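Local structure of Pgp2 (Campylobacter jejuni subsp. jejuni, 6XJ6) at residues W117-P122 with C136-N141; F95-T100 with N142-F147; T32-K37 with I58-M63; Y79-K84 with V156-E161. The protein is a peptidoglycan hydrolase, probably an LD-carboxypeptidase, that determines the helical cell shape of the bacterium and binds peptidoglycan through a pocket on its accessory NTF2-like domain. All coordinates share one frame; numbering follows the deposited sequence.

In the fold
All four contacts lie in the L,D-transpeptidase (YkuD) catalytic domain. Contact 3 closes first along the chain; contact 4 spans a later loop that encloses contact 2, and contact 2 in turn encloses contact 1. Contacts 1 and 2, centres about 7 Å apart, share the small sheet 97-98, 117-119, 137-138, with helix 141-151 following its last strand. Contacts 3 and 4, centres about 15 Å apart, meet on the five-stranded sheet, where strands 27-33 and 156-161 are neighbours. Backbone hydrogen bonds link Ile59 of contact 3 to Ala138 of contact 1 (centres about 12 Å apart) and Gly82 of contact 4 to Ala98 of contact 2. The predicted catalytic pair His119 and Cys136 thus sits on a scaffold tied to both sheets.

Contact 1: residues W117-P122 with C136-N141; sequences WIHGYP and CIALFN
The His119 imidazole, on strand 117-119, lies next to the side chain of Cys136, which comes just before the parallel strand 137-138, with His119 NE2 3.2 Å from Cys136 CB and the sulfur at the ring edge, 4.5 Å from the ring centroid. His119 CG sits between its own backbone N and carbonyl carbon (chi1 60°), which folds the ring back toward Cys136. ND1 donates in the ring plane to a lone pair of Gly120 O at 2.8 Å, fixing the ring's rotation and leaving NE2 facing the cysteine. Cys136 SG in turn accepts the Trp117 N-H at 3.3 Å and lies obliquely to the indole, a sulfur-aromatic contact. His119 and Cys136 are the predicted proton donor/acceptor and nucleophile of the YkuD fold, held in register by the bridges Ile118 with Ile137 and His119 with Ala138. Ile118 and Ile137 project to one face, His119 and Ala138 to the other. Beyond the strands, the Asn141 carboxamide takes both backbone polar groups of Tyr121: OD1 accepts from Tyr121 N at 2.8 Å, and ND2 gives to Tyr121 O at 3.1 Å from above the carbonyl plane. The Tyr121 and Phe140 rings are nearly parallel (22°) but slid apart, Tyr121 CE2 meeting Phe140 CD1 at 3.5 Å. One water joins Tyr121 OH to Ala138 O, while Tyr92 sets its ring edge-to-face with that of His119.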
loop_
_atom_site.group_PDB
_atom_site.type_symbol
_atom_site.label_atom_id
_atom_site.label_comp_id
_atom_site.label_asym_id
_atom_site.label_seq_id
_atom_site.Cartn_x
_atom_site.Cartn_y
_atom_site.Cartn_z
ATOM N N TRP A 117 -8.616 -6.915 -11.123
ATOM C CA TRP A 117 -7.984 -6.251 -12.245
ATOM C C TRP A 117 -8.734 -4.970 -12.568
ATOM O O TRP A 117 -9.882 -4.774 -12.164
ATOM C CB TRP A 117 -8.062 -7.121 -13.509
ATOM C CG TRP A 117 -7.471 -8.490 -13.397
ATOM C CD1 TRP A 117 -6.650 -8.961 -12.418
ATOM C CD2 TRP A 117 -7.639 -9.558 -14.331
ATOM N NE1 TRP A 117 -6.309 -10.273 -12.677
ATOM C CE2 TRP A 117 -6.902 -10.657 -13.852
ATOM C CE3 TRP A 117 -8.354 -9.694 -15.525
ATOM C CZ2 TRP A 117 -6.867 -11.878 -14.519
ATOM C CZ3 TRP A 117 -8.312 -10.903 -16.189
ATOM C CH2 TRP A 117 -7.570 -11.977 -15.688
ATOM N N ILE A 118 -8.054 -4.099 -13.309
ATOM C CA ILE A 118 -8.687 -3.024 -14.055
ATOM C C ILE A 118 -8.746 -3.485 -15.502
ATOM O O ILE A 118 -7.728 -3.907 -16.066
ATOM C CB ILE A 118 -7.885 -1.718 -13.924
ATOM C CG1 ILE A 118 -7.856 -1.256 -12.462
ATOM C CG2 ILE A 118 -8.457 -0.630 -14.848
ATOM C CD1 ILE A 118 -6.936 -0.051 -12.201
ATOM N N HIS A 119 -9.929 -3.432 -16.103
ATOM C CA HIS A 119 -10.084 -3.912 -17.469
ATOM C C HIS A 119 -11.232 -3.153 -18.124
ATOM O O HIS A 119 -11.690 -2.124 -17.616
ATOM C CB HIS A 119 -10.230 -5.444 -17.499
ATOM C CG HIS A 119 -11.412 -5.971 -16.745
ATOM N ND1 HIS A 119 -12.712 -5.680 -17.092
ATOM C CD2 HIS A 119 -11.483 -6.790 -15.669
ATOM C CE1 HIS A 119 -13.536 -6.298 -16.260
ATOM N NE2 HIS A 119 -12.816 -6.980 -15.388
ATOM N N GLY A 120 -11.681 -3.652 -19.276
ATOM C CA GLY A 120 -12.709 -3.016 -20.050
ATOM C C GLY A 120 -14.013 -3.783 -20.042
ATOM O O GLY A 120 -14.301 -4.580 -19.137
ATOM N N TYR A 121 -14.814 -3.541 -21.074
ATOM C CA TYR A 121 -16.140 -4.110 -21.227
ATOM C C TYR A 121 -16.130 -5.203 -22.284
ATOM O O TYR A 121 -15.302 -5.177 -23.203
ATOM C CB TYR A 121 -17.121 -3.023 -21.676
ATOM C CG TYR A 121 -17.576 -2.092 -20.577
ATOM C CD1 TYR A 121 -18.896 -2.080 -20.157
ATOM C CD2 TYR A 121 -16.690 -1.217 -19.967
ATOM C CE1 TYR A 121 -19.327 -1.224 -19.167
ATOM C CE2 TYR A 121 -17.110 -0.365 -18.966
ATOM C CZ TYR A 121 -18.431 -0.371 -18.572
ATOM O OH TYR A 121 -18.860 0.481 -17.583
ATOM N N PRO A 122 -17.044 -6.169 -22.191
ATOM C CA PRO A 122 -17.148 -7.195 -23.231
ATOM C C PRO A 122 -17.242 -6.572 -24.614
ATOM O O PRO A 122 -18.040 -5.661 -24.857
ATOM C CB PRO A 122 -18.436 -7.933 -22.860
ATOM C CG PRO A 122 -18.535 -7.778 -21.387
ATOM C CD PRO A 122 -18.006 -6.403 -21.097
ATOM N N CYS A 136 -13.542 -6.604 -9.957
ATOM C CA CYS A 136 -12.708 -5.820 -10.847
ATOM C C CYS A 136 -13.317 -4.438 -11.076
ATOM O O CYS A 136 -14.486 -4.178 -10.776
ATOM C CB CYS A 136 -12.558 -6.544 -12.182
ATOM S SG CYS A 136 -11.556 -8.028 -12.087
ATOM N N ILE A 137 -12.493 -3.545 -11.614
ATOM C CA ILE A 137 -12.890 -2.187 -11.965
ATOM C C ILE A 137 -12.889 -2.103 -13.481
ATOM O O ILE A 137 -11.869 -2.391 -14.118
ATOM C CB ILE A 137 -11.929 -1.155 -11.359
ATOM C CG1 ILE A 137 -11.959 -1.264 -9.837
ATOM C CG2 ILE A 137 -12.300 0.257 -11.820
ATOM C CD1 ILE A 137 -10.788 -0.586 -9.157
ATOM N N ALA A 138 -14.027 -1.725 -14.060
ATOM C CA ALA A 138 -14.191 -1.669 -15.505
ATOM C C ALA A 138 -14.235 -0.220 -15.974
ATOM O O ALA A 138 -15.008 0.590 -15.450
ATOM C CB ALA A 138 -15.470 -2.388 -15.932
ATOM N N LEU A 139 -13.406 0.086 -16.965
ATOM C CA LEU A 139 -13.404 1.365 -17.656
ATOM C C LEU A 139 -13.886 1.163 -19.084
ATOM O O LEU A 139 -13.690 0.098 -19.671
ATOM C CB LEU A 139 -11.983 1.925 -17.704
ATOM C CG LEU A 139 -11.343 2.197 -16.351
ATOM C CD1 LEU A 139 -9.903 2.655 -16.531
ATOM C CD2 LEU A 139 -12.139 3.247 -15.597
ATOM N N PHE A 140 -14.512 2.195 -19.648
ATOM C CA PHE A 140 -14.999 2.084 -21.016
ATOM C C PHE A 140 -13.839 1.793 -21.962
ATOM O O PHE A 140 -12.738 2.334 -21.812
ATOM C CB PHE A 140 -15.726 3.370 -21.420
ATOM C CG PHE A 140 -17.019 3.581 -20.685
ATOM C CD1 PHE A 140 -17.990 2.593 -20.681
ATOM C CD2 PHE A 140 -17.265 4.756 -20.000
ATOM C CE1 PHE A 140 -19.183 2.774 -20.010
ATOM C CE2 PHE A 140 -18.458 4.940 -19.324
ATOM C CZ PHE A 140 -19.416 3.950 -19.330
ATOM N N ASN A 141 -14.086 0.917 -22.938
ATOM C CA ASN A 141 -13.011 0.495 -23.830
ATOM C C ASN A 141 -12.381 1.679 -24.551
ATOM O O ASN A 141 -11.167 1.688 -24.781
ATOM C CB ASN A 141 -13.531 -0.538 -24.829
ATOM C CG ASN A 141 -13.860 -1.850 -24.163
ATOM O OD1 ASN A 141 -13.388 -2.121 -23.060
ATOM N ND2 ASN A 141 -14.683 -2.662 -24.817
HETATM O O HOH W 1 -16.742 2.210 -16.733
#

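Contact 2: residues F95-T100 with N142-F147; sequences FAFATT and NNLEKF
Phe97 and Phe147 form a T-shaped pair: the edge of Phe147 is directed at the face of Phe97, with centroids 5.1 Å apart and planes at 76°. Phe147 CE1 stands over that face, displaced toward its rim, and Phe97 CE1 approaches Phe147 CD1 at 3.7 Å. Phe147 reaches across because its CG is anti to the backbone N (chi1 179°), which carries the ring out from the helix.

The aliphatic packing centres on Leu144. Its CB touches Phe95 CE2 at 3.9 Å, and its CD2 lies at the edge of the Phe97 ring, 4.4 Å from CE1.

Polar atoms meet ring edges here. Leu144 O lies in the plane of the Phe95 ring, 3.6 Å from CZ, and Glu145 OE2 comes to 3.5 Å from CE1, its carboxylate turned 72° from the ring. Lys84 makes a cation-pi contact with the same ring.

The contact seats helix 141-151 on the small sheet of the YkuD-type catalytic domain that carries His119, the side chains of Leu144 and His119 being about 6 Å apart. In that sheet the Phe97 backbone is hydrogen-bonded to that of Ile118 in strand 117-119, while Phe147 also touches Ile118 and reaches Leu39 and Val41 of strand 38-45.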
loop_
_atom_site.group_PDB
_atom_site.type_symbol
_atom_site.label_atom_id
_atom_site.label_comp_id
_atom_site.label_asym_id
_atom_site.label_seq_id
_atom_site.Cartn_x
_atom_site.Cartn_y
_atom_site.Cartn_z
ATOM N N PHE A 95 -7.717 -5.330 -23.058
ATOM C CA PHE A 95 -6.586 -5.727 -22.230
ATOM C C PHE A 95 -6.898 -5.394 -20.780
ATOM O O PHE A 95 -7.962 -4.840 -20.486
ATOM C CB PHE A 95 -5.281 -5.050 -22.681
ATOM C CG PHE A 95 -5.411 -3.579 -22.989
ATOM C CD1 PHE A 95 -5.425 -3.135 -24.300
ATOM C CD2 PHE A 95 -5.496 -2.641 -21.972
ATOM C CE1 PHE A 95 -5.536 -1.784 -24.596
ATOM C CE2 PHE A 95 -5.600 -1.285 -22.260
ATOM C CZ PHE A 95 -5.618 -0.857 -23.575
ATOM N N ALA A 96 -5.979 -5.719 -19.871
ATOM C CA ALA A 96 -6.244 -5.627 -18.443
ATOM C C ALA A 96 -4.953 -5.326 -17.703
ATOM O O ALA A 96 -3.851 -5.423 -18.252
ATOM C CB ALA A 96 -6.862 -6.926 -17.910
ATOM N N PHE A 97 -5.110 -4.975 -16.429
ATOM C CA PHE A 97 -4.007 -4.673 -15.528
ATOM C C PHE A 97 -4.352 -5.296 -14.184
ATOM O O PHE A 97 -5.446 -5.071 -13.660
ATOM C CB PHE A 97 -3.844 -3.160 -15.334
ATOM C CG PHE A 97 -3.719 -2.381 -16.615
ATOM C CD1 PHE A 97 -4.845 -2.095 -17.378
ATOM C CD2 PHE A 97 -2.482 -1.922 -17.051
ATOM C CE1 PHE A 97 -4.742 -1.378 -18.553
ATOM C CE2 PHE A 97 -2.372 -1.198 -18.231
ATOM C CZ PHE A 97 -3.507 -0.930 -18.985
ATOM N N ALA A 98 -3.436 -6.069 -13.618
ATOM C CA ALA A 98 -3.743 -6.788 -12.389
ATOM C C ALA A 98 -3.293 -5.988 -11.176
ATOM O O ALA A 98 -2.162 -5.492 -11.142
ATOM C CB ALA A 98 -3.075 -8.165 -12.383
ATOM N N THR A 99 -4.180 -5.855 -10.188
ATOM C CA THR A 99 -3.769 -5.324 -8.898
ATOM C C THR A 99 -3.221 -6.457 -8.044
ATOM O O THR A 99 -3.432 -7.640 -8.326
ATOM C CB THR A 99 -4.919 -4.653 -8.133
ATOM O OG1 THR A 99 -5.726 -5.650 -7.483
ATOM C CG2 THR A 99 -5.789 -3.778 -9.034
ATOM N N THR A 100 -2.526 -6.085 -6.968
ATOM C CA THR A 100 -1.854 -7.048 -6.108
ATOM C C THR A 100 -2.737 -7.599 -4.986
ATOM O O THR A 100 -2.205 -8.167 -4.026
ATOM C CB THR A 100 -0.590 -6.433 -5.518
ATOM O OG1 THR A 100 -0.919 -5.168 -4.936
ATOM C CG2 THR A 100 0.453 -6.242 -6.603
ATOM N N ASN A 142 -13.184 2.693 -24.884
ATOM C CA ASN A 142 -12.698 3.870 -25.593
ATOM C C ASN A 142 -11.851 4.785 -24.720
ATOM O O ASN A 142 -11.311 5.772 -25.235
ATOM C CB ASN A 142 -13.879 4.662 -26.160
ATOM C CG ASN A 142 -14.853 5.111 -25.084
ATOM O OD1 ASN A 142 -14.548 5.069 -23.893
ATOM N ND2 ASN A 142 -16.035 5.547 -25.504
ATOM N N ASN A 143 -11.750 4.505 -23.418
ATOM C CA ASN A 143 -10.863 5.226 -22.521
ATOM C C ASN A 143 -9.639 4.415 -22.129
ATOM O O ASN A 143 -8.735 4.960 -21.488
ATOM C CB ASN A 143 -11.615 5.635 -21.247
ATOM C CG ASN A 143 -12.766 6.584 -21.532
ATOM O OD1 ASN A 143 -12.725 7.364 -22.489
ATOM N ND2 ASN A 143 -13.801 6.522 -20.704
ATOM N N LEU A 144 -9.579 3.135 -22.500
ATOM C CA LEU A 144 -8.528 2.267 -21.987
ATOM C C LEU A 144 -7.188 2.525 -22.653
ATOM O O LEU A 144 -6.147 2.312 -22.022
ATOM C CB LEU A 144 -8.923 0.801 -22.140
ATOM C CG LEU A 144 -9.615 0.217 -20.913
ATOM C CD1 LEU A 144 -10.137 -1.163 -21.245
ATOM C CD2 LEU A 144 -8.685 0.137 -19.708
ATOM N N GLU A 145 -7.179 2.964 -23.913
ATOM C CA GLU A 145 -5.915 3.326 -24.544
ATOM C C GLU A 145 -5.263 4.491 -23.815
ATOM O O GLU A 145 -4.050 4.481 -23.579
ATOM C CB GLU A 145 -6.122 3.657 -26.022
ATOM C CG GLU A 145 -6.395 2.440 -26.894
ATOM C CD GLU A 145 -5.245 1.450 -26.894
ATOM O OE1 GLU A 145 -4.148 1.804 -26.407
ATOM O OE2 GLU A 145 -5.439 0.315 -27.378
ATOM N N LYS A 146 -6.056 5.496 -23.427
ATOM C CA LYS A 146 -5.494 6.620 -22.687
ATOM C C LYS A 146 -5.003 6.179 -21.316
ATOM O O LYS A 146 -3.916 6.575 -20.882
ATOM C CB LYS A 146 -6.516 7.748 -22.552
ATOM C CG LYS A 146 -5.982 8.924 -21.723
ATOM C CD LYS A 146 -6.938 10.111 -21.660
ATOM C CE LYS A 146 -6.335 11.236 -20.817
ATOM N NZ LYS A 146 -7.164 12.478 -20.807
ATOM N N PHE A 147 -5.788 5.357 -20.617
ATOM C CA PHE A 147 -5.333 4.820 -19.341
ATOM C C PHE A 147 -4.002 4.088 -19.502
ATOM O O PHE A 147 -3.065 4.289 -18.718
ATOM C CB PHE A 147 -6.402 3.891 -18.762
ATOM C CG PHE A 147 -6.015 3.274 -17.453
ATOM C CD1 PHE A 147 -5.378 2.045 -17.409
ATOM C CD2 PHE A 147 -6.269 3.933 -16.263
ATOM C CE1 PHE A 147 -5.003 1.480 -16.209
ATOM C CE2 PHE A 147 -5.904 3.376 -15.061
ATOM C CZ PHE A 147 -5.267 2.143 -15.028
#

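Contact 3: residues T32-K37 with I58-M63; sequences TNKTDK and IITGLM
Lys37 O accepts the Ile58 N-H at 3.0 Å from above its carbonyl plane, joining the turn that follows strand 27-33 to the irregular loop after strand 48-56. The turn itself is an Asx motif, Asn33 OD1 accepting from Asp36 N. Lys37 runs alongside the Ile58 backbone, bends at chi2 (-59°), and brings NZ to a cluster of oxygens. Four acceptors surround Lys37 NZ, namely Thr60 OG1 at 2.9 Å, Lys34 O at 2.8 Å and two waters, and must share its three protons, so at least one bond is bifurcated or shared. One of these waters takes the Thr60 N-H; the other donates to Gly61 O. Thr60 OG1 donates its hydrogen bond to a lone pair of Gly61 O at 2.9 Å. Lys34 reaches over to the 58-63 loop and, through a bend at chi3, sets NZ on a lone pair of Leu62 O at 3.0 Å, while Glu162 supplies a salt bridge. Met63 is folded back, SD 3.8 Å from Lys34 CB and CE near Thr35 OG1, which bonds to Glu162 O. On the apolar side Ile58 CD1 meets Thr32 CG2 at 3.6 Å. The contact ties strand 27-33 of the five-stranded sheet to the loop approaching the predicted nucleophile, Gly61 being about 7 Å from the Cys136 side chain. The lysines hold that loop by Leu62 O and Thr60 OG1 directly and Gly61 O through water, Glu162 probably balancing the charge of Lys34.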
loop_
_atom_site.group_PDB
_atom_site.type_symbol
_atom_site.label_atom_id
_atom_site.label_comp_id
_atom_site.label_asym_id
_atom_site.label_seq_id
_atom_site.Cartn_x
_atom_site.Cartn_y
_atom_site.Cartn_z
ATOM N N THR A 32 -9.376 5.216 -6.949
ATOM C CA THR A 32 -10.762 4.859 -7.214
ATOM C C THR A 32 -11.581 5.057 -5.947
ATOM O O THR A 32 -11.152 4.670 -4.856
ATOM C CB THR A 32 -10.866 3.381 -7.644
ATOM O OG1 THR A 32 -10.072 3.158 -8.811
ATOM C CG2 THR A 32 -12.302 2.995 -7.959
ATOM N N ASN A 33 -12.770 5.638 -6.098
ATOM C CA ASN A 33 -13.727 5.747 -5.004
ATOM C C ASN A 33 -14.960 4.927 -5.358
ATOM O O ASN A 33 -15.640 5.214 -6.351
ATOM C CB ASN A 33 -14.103 7.207 -4.744
ATOM C CG ASN A 33 -14.983 7.368 -3.515
ATOM O OD1 ASN A 33 -16.156 6.992 -3.522
ATOM N ND2 ASN A 33 -14.415 7.915 -2.451
ATOM N N LYS A 34 -15.246 3.899 -4.552
ATOM C CA LYS A 34 -16.336 2.981 -4.875
ATOM C C LYS A 34 -17.716 3.609 -4.737
ATOM O O LYS A 34 -18.665 3.102 -5.341
ATOM C CB LYS A 34 -16.264 1.742 -3.989
ATOM C CG LYS A 34 -15.115 0.804 -4.320
ATOM C CD LYS A 34 -14.895 -0.212 -3.212
ATOM C CE LYS A 34 -16.099 -1.137 -3.031
ATOM N NZ LYS A 34 -15.902 -2.109 -1.921
ATOM N N THR A 35 -17.862 4.669 -3.938
ATOM C CA THR A 35 -19.151 5.348 -3.832
ATOM C C THR A 35 -19.337 6.337 -4.976
ATOM O O THR A 35 -20.409 6.396 -5.590
ATOM C CB THR A 35 -19.270 6.072 -2.483
ATOM O OG1 THR A 35 -19.223 5.126 -1.408
ATOM C CG2 THR A 35 -20.578 6.845 -2.395
ATOM N N ASP A 36 -18.300 7.128 -5.270
ATOM C CA ASP A 36 -18.400 8.143 -6.311
ATOM C C ASP A 36 -18.382 7.539 -7.707
ATOM O O ASP A 36 -18.809 8.195 -8.664
ATOM C CB ASP A 36 -17.237 9.130 -6.188
ATOM C CG ASP A 36 -17.225 9.862 -4.862
ATOM O OD1 ASP A 36 -18.294 9.970 -4.224
ATOM O OD2 ASP A 36 -16.139 10.344 -4.465
ATOM N N LYS A 37 -17.896 6.306 -7.843
ATOM C CA LYS A 37 -17.703 5.669 -9.146
ATOM C C LYS A 37 -16.818 6.526 -10.049
ATOM O O LYS A 37 -17.094 6.714 -11.236
ATOM C CB LYS A 37 -19.036 5.330 -9.818
ATOM C CG LYS A 37 -19.998 4.539 -8.947
ATOM C CD LYS A 37 -19.415 3.208 -8.481
ATOM C CE LYS A 37 -20.421 2.424 -7.651
ATOM N NZ LYS A 37 -19.819 1.213 -7.034
ATOM N N ILE A 58 -17.776 4.809 -13.479
ATOM C CA ILE A 58 -17.117 3.516 -13.628
ATOM C C ILE A 58 -17.996 2.430 -13.020
ATOM O O ILE A 58 -18.946 2.721 -12.285
ATOM C CB ILE A 58 -15.726 3.502 -12.960
ATOM C CG1 ILE A 58 -15.875 3.454 -11.431
ATOM C CG2 ILE A 58 -14.905 4.699 -13.417
ATOM C CD1 ILE A 58 -14.571 3.525 -10.658
ATOM N N ILE A 59 -17.662 1.173 -13.296
ATOM C CA ILE A 59 -18.277 0.026 -12.636
ATOM C C ILE A 59 -17.222 -0.645 -11.767
ATOM O O ILE A 59 -16.192 -1.116 -12.271
ATOM C CB ILE A 59 -18.872 -0.968 -13.647
ATOM C CG1 ILE A 59 -19.942 -0.291 -14.509
ATOM C CG2 ILE A 59 -19.466 -2.177 -12.926
ATOM C CD1 ILE A 59 -21.120 0.269 -13.727
ATOM N N THR A 60 -17.476 -0.686 -10.465
ATOM C CA THR A 60 -16.709 -1.501 -9.534
ATOM C C THR A 60 -17.534 -2.709 -9.109
ATOM O O THR A 60 -18.704 -2.869 -9.475
ATOM C CB THR A 60 -16.306 -0.699 -8.292
ATOM O OG1 THR A 60 -17.457 -0.453 -7.472
ATOM C CG2 THR A 60 -15.695 0.631 -8.683
ATOM N N GLY A 61 -16.900 -3.561 -8.314
ATOM C CA GLY A 61 -17.600 -4.614 -7.628
ATOM C C GLY A 61 -18.395 -4.060 -6.463
ATOM O O GLY A 61 -18.568 -2.852 -6.288
ATOM N N LEU A 62 -18.865 -4.981 -5.629
ATOM C CA LEU A 62 -19.807 -4.641 -4.579
ATOM C C LEU A 62 -19.149 -3.822 -3.475
ATOM O O LEU A 62 -17.927 -3.856 -3.258
ATOM C CB LEU A 62 -20.396 -5.908 -3.963
ATOM C CG LEU A 62 -21.183 -6.826 -4.903
ATOM C CD1 LEU A 62 -21.802 -7.966 -4.115
ATOM C CD2 LEU A 62 -22.255 -6.058 -5.655
ATOM N N MET A 63 -19.997 -3.075 -2.772
ATOM C CA MET A 63 -19.576 -2.309 -1.616
ATOM C C MET A 63 -19.234 -3.240 -0.456
ATOM O O MET A 63 -19.638 -4.409 -0.409
ATOM C CB MET A 63 -20.679 -1.340 -1.194
ATOM C CG MET A 63 -21.122 -0.390 -2.310
ATOM S SD MET A 63 -19.784 0.609 -3.013
ATOM C CE MET A 63 -19.519 1.805 -1.703
HETATM O O HOH W 2 -20.151 -0.339 -9.373
HETATM O O HOH W 3 -20.836 -1.164 -5.756
#

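Contact 4: residues Y79-K84 with V156-E161; sequences YELGRK and VFVMTE
Leu81 and Val158 press together beside the strand pair, Leu81 CB 3.7 Å from Val158 CG2, and the same CB lies 3.8 Å from Val156 CG1. Leu81 and Val156 stand side by side pointing the same way; with CG anti to the backbone N (chi1 -163°), Leu81 sends CD1 toward Val158 and CD2 toward Val156. Phe97 and Phe147 also touch Leu81. Tyr79 and Val158 form the hydrogen-bonded antiparallel pair: Tyr79 N gives to Val158 O at 2.7 Å, while Val158 N returns a bond to Tyr79 O at 2.8 Å, well above its carbonyl plane. Leu81 N continues the ladder to Val156 O at 3.0 Å. Solvent comes nearer at the non-hydrogen-bonded pair Glu80 and Phe157, where Glu80 is partly exposed although Phe157 is buried. The extended Glu80 chain lies alongside the ring, CG meeting the ring edge at Phe157 CD1, 3.7 Å away, and the carboxylate leads away to a salt bridge with Lys155. Tyr79 O also lies in the plane of the Phe157 ring at its edge. Where the strands part, a water bridges the gap, donating to Leu81 O and accepting from Val156 N at 2.9 Å. This antiparallel pairing places strand 77-80 at the outer edge of the mixed five-stranded sheet of the YkuD catalytic domain, next to strand 156-161, which itself runs parallel to strand 27-33.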
loop_
_atom_site.group_PDB
_atom_site.type_symbol
_atom_site.label_atom_id
_atom_site.label_comp_id
_atom_site.label_asym_id
_atom_site.label_seq_id
_atom_site.Cartn_x
_atom_site.Cartn_y
_atom_site.Cartn_z
ATOM N N TYR A 79 -2.611 -0.835 -3.010
ATOM C CA TYR A 79 -2.100 -1.960 -3.775
ATOM C C TYR A 79 -1.143 -1.433 -4.840
ATOM O O TYR A 79 -0.853 -0.232 -4.915
ATOM C CB TYR A 79 -3.268 -2.748 -4.396
ATOM C CG TYR A 79 -4.173 -3.336 -3.349
ATOM C CD1 TYR A 79 -5.275 -2.632 -2.879
ATOM C CD2 TYR A 79 -3.901 -4.576 -2.798
ATOM C CE1 TYR A 79 -6.083 -3.145 -1.893
ATOM C CE2 TYR A 79 -4.712 -5.108 -1.814
ATOM C CZ TYR A 79 -5.797 -4.387 -1.362
ATOM O OH TYR A 79 -6.583 -4.901 -0.370
ATOM N N GLU A 80 -0.645 -2.342 -5.665
ATOM C CA GLU A 80 0.158 -1.996 -6.822
ATOM C C GLU A 80 -0.513 -2.534 -8.074
ATOM O O GLU A 80 -1.316 -3.473 -8.020
ATOM C CB GLU A 80 1.573 -2.557 -6.695
ATOM C CG GLU A 80 2.263 -2.104 -5.441
ATOM C CD GLU A 80 3.527 -2.858 -5.194
ATOM O OE1 GLU A 80 4.484 -2.646 -5.963
ATOM O OE2 GLU A 80 3.549 -3.683 -4.250
ATOM N N LEU A 81 -0.177 -1.919 -9.205
ATOM C CA LEU A 81 -0.714 -2.306 -10.501
ATOM C C LEU A 81 0.386 -2.906 -11.366
ATOM O O LEU A 81 1.478 -2.334 -11.486
ATOM C CB LEU A 81 -1.324 -1.109 -11.225
ATOM C CG LEU A 81 -2.265 -1.477 -12.371
ATOM C CD1 LEU A 81 -3.541 -2.122 -11.856
ATOM C CD2 LEU A 81 -2.584 -0.232 -13.180
ATOM N N GLY A 82 0.090 -4.060 -11.967
ATOM C CA GLY A 82 1.001 -4.699 -12.889
ATOM C C GLY A 82 0.880 -4.146 -14.298
ATOM O O GLY A 82 0.094 -3.245 -14.589
ATOM N N ARG A 83 1.678 -4.722 -15.192
ATOM C CA ARG A 83 1.771 -4.238 -16.560
ATOM C C ARG A 83 0.569 -4.694 -17.379
ATOM O O ARG A 83 -0.059 -5.718 -17.091
ATOM C CB ARG A 83 3.057 -4.748 -17.218
ATOM N N LYS A 84 0.252 -3.914 -18.411
ATOM C CA LYS A 84 -0.801 -4.279 -19.348
ATOM C C LYS A 84 -0.605 -5.712 -19.828
ATOM O O LYS A 84 0.507 -6.111 -20.190
ATOM C CB LYS A 84 -0.755 -3.332 -20.548
ATOM C CG LYS A 84 -1.886 -3.539 -21.547
ATOM C CD LYS A 84 -1.930 -2.439 -22.602
ATOM C CE LYS A 84 -0.755 -2.513 -23.546
ATOM N NZ LYS A 84 -0.843 -1.450 -24.586
ATOM N N VAL A 156 3.360 2.178 -10.535
ATOM C CA VAL A 156 1.946 2.513 -10.442
ATOM C C VAL A 156 1.344 1.855 -9.211
ATOM O O VAL A 156 1.385 0.623 -9.063
ATOM C CB VAL A 156 1.175 2.108 -11.708
ATOM C CG1 VAL A 156 -0.269 2.568 -11.623
ATOM C CG2 VAL A 156 1.852 2.712 -12.937
ATOM N N PHE A 157 0.772 2.675 -8.343
ATOM C CA PHE A 157 0.049 2.212 -7.174
ATOM C C PHE A 157 -1.454 2.342 -7.381
ATOM O O PHE A 157 -1.936 3.094 -8.236
ATOM C CB PHE A 157 0.486 3.006 -5.939
ATOM C CG PHE A 157 1.908 2.779 -5.570
ATOM C CD1 PHE A 157 2.325 1.537 -5.127
ATOM C CD2 PHE A 157 2.846 3.794 -5.675
ATOM C CE1 PHE A 157 3.641 1.313 -4.795
ATOM C CE2 PHE A 157 4.163 3.573 -5.336
ATOM C CZ PHE A 157 4.567 2.337 -4.902
ATOM N N VAL A 158 -2.193 1.592 -6.565
ATOM C CA VAL A 158 -3.640 1.494 -6.639
ATOM C C VAL A 158 -4.171 1.839 -5.260
ATOM O O VAL A 158 -3.852 1.156 -4.282
ATOM C CB VAL A 158 -4.071 0.076 -7.048
ATOM C CG1 VAL A 158 -5.578 -0.136 -6.909
ATOM C CG2 VAL A 158 -3.605 -0.200 -8.465
ATOM N N MET A 159 -4.969 2.893 -5.183
ATOM C CA MET A 159 -5.531 3.371 -3.933
ATOM C C MET A 159 -7.039 3.362 -4.118
ATOM O O MET A 159 -7.571 4.103 -4.946
ATOM C CB MET A 159 -5.001 4.774 -3.640
ATOM C CG MET A 159 -5.540 5.396 -2.380
ATOM S SD MET A 159 -4.712 6.958 -2.055
ATOM C CE MET A 159 -5.755 7.612 -0.763
ATOM N N THR A 160 -7.726 2.490 -3.385
ATOM C CA THR A 160 -9.162 2.319 -3.536
ATOM C C THR A 160 -9.867 2.659 -2.234
ATOM O O THR A 160 -9.606 2.037 -1.196
ATOM C CB THR A 160 -9.497 0.909 -3.998
ATOM O OG1 THR A 160 -8.802 0.679 -5.230
ATOM C CG2 THR A 160 -10.993 0.755 -4.215
ATOM N N GLU A 161 -10.741 3.654 -2.305
ATOM C CA GLU A 161 -11.563 4.123 -1.203
ATOM C C GLU A 161 -12.953 3.512 -1.291
ATOM O O GLU A 161 -13.473 3.247 -2.379
ATOM C CB GLU A 161 -11.735 5.643 -1.283
ATOM C CG GLU A 161 -10.455 6.415 -1.238
ATOM C CD GLU A 161 -10.641 7.892 -1.507
ATOM O OE1 GLU A 161 -11.565 8.280 -2.257
ATOM O OE2 GLU A 161 -9.834 8.682 -0.975
HETATM O O HOH W 4 3.781 -0.718 -10.674
#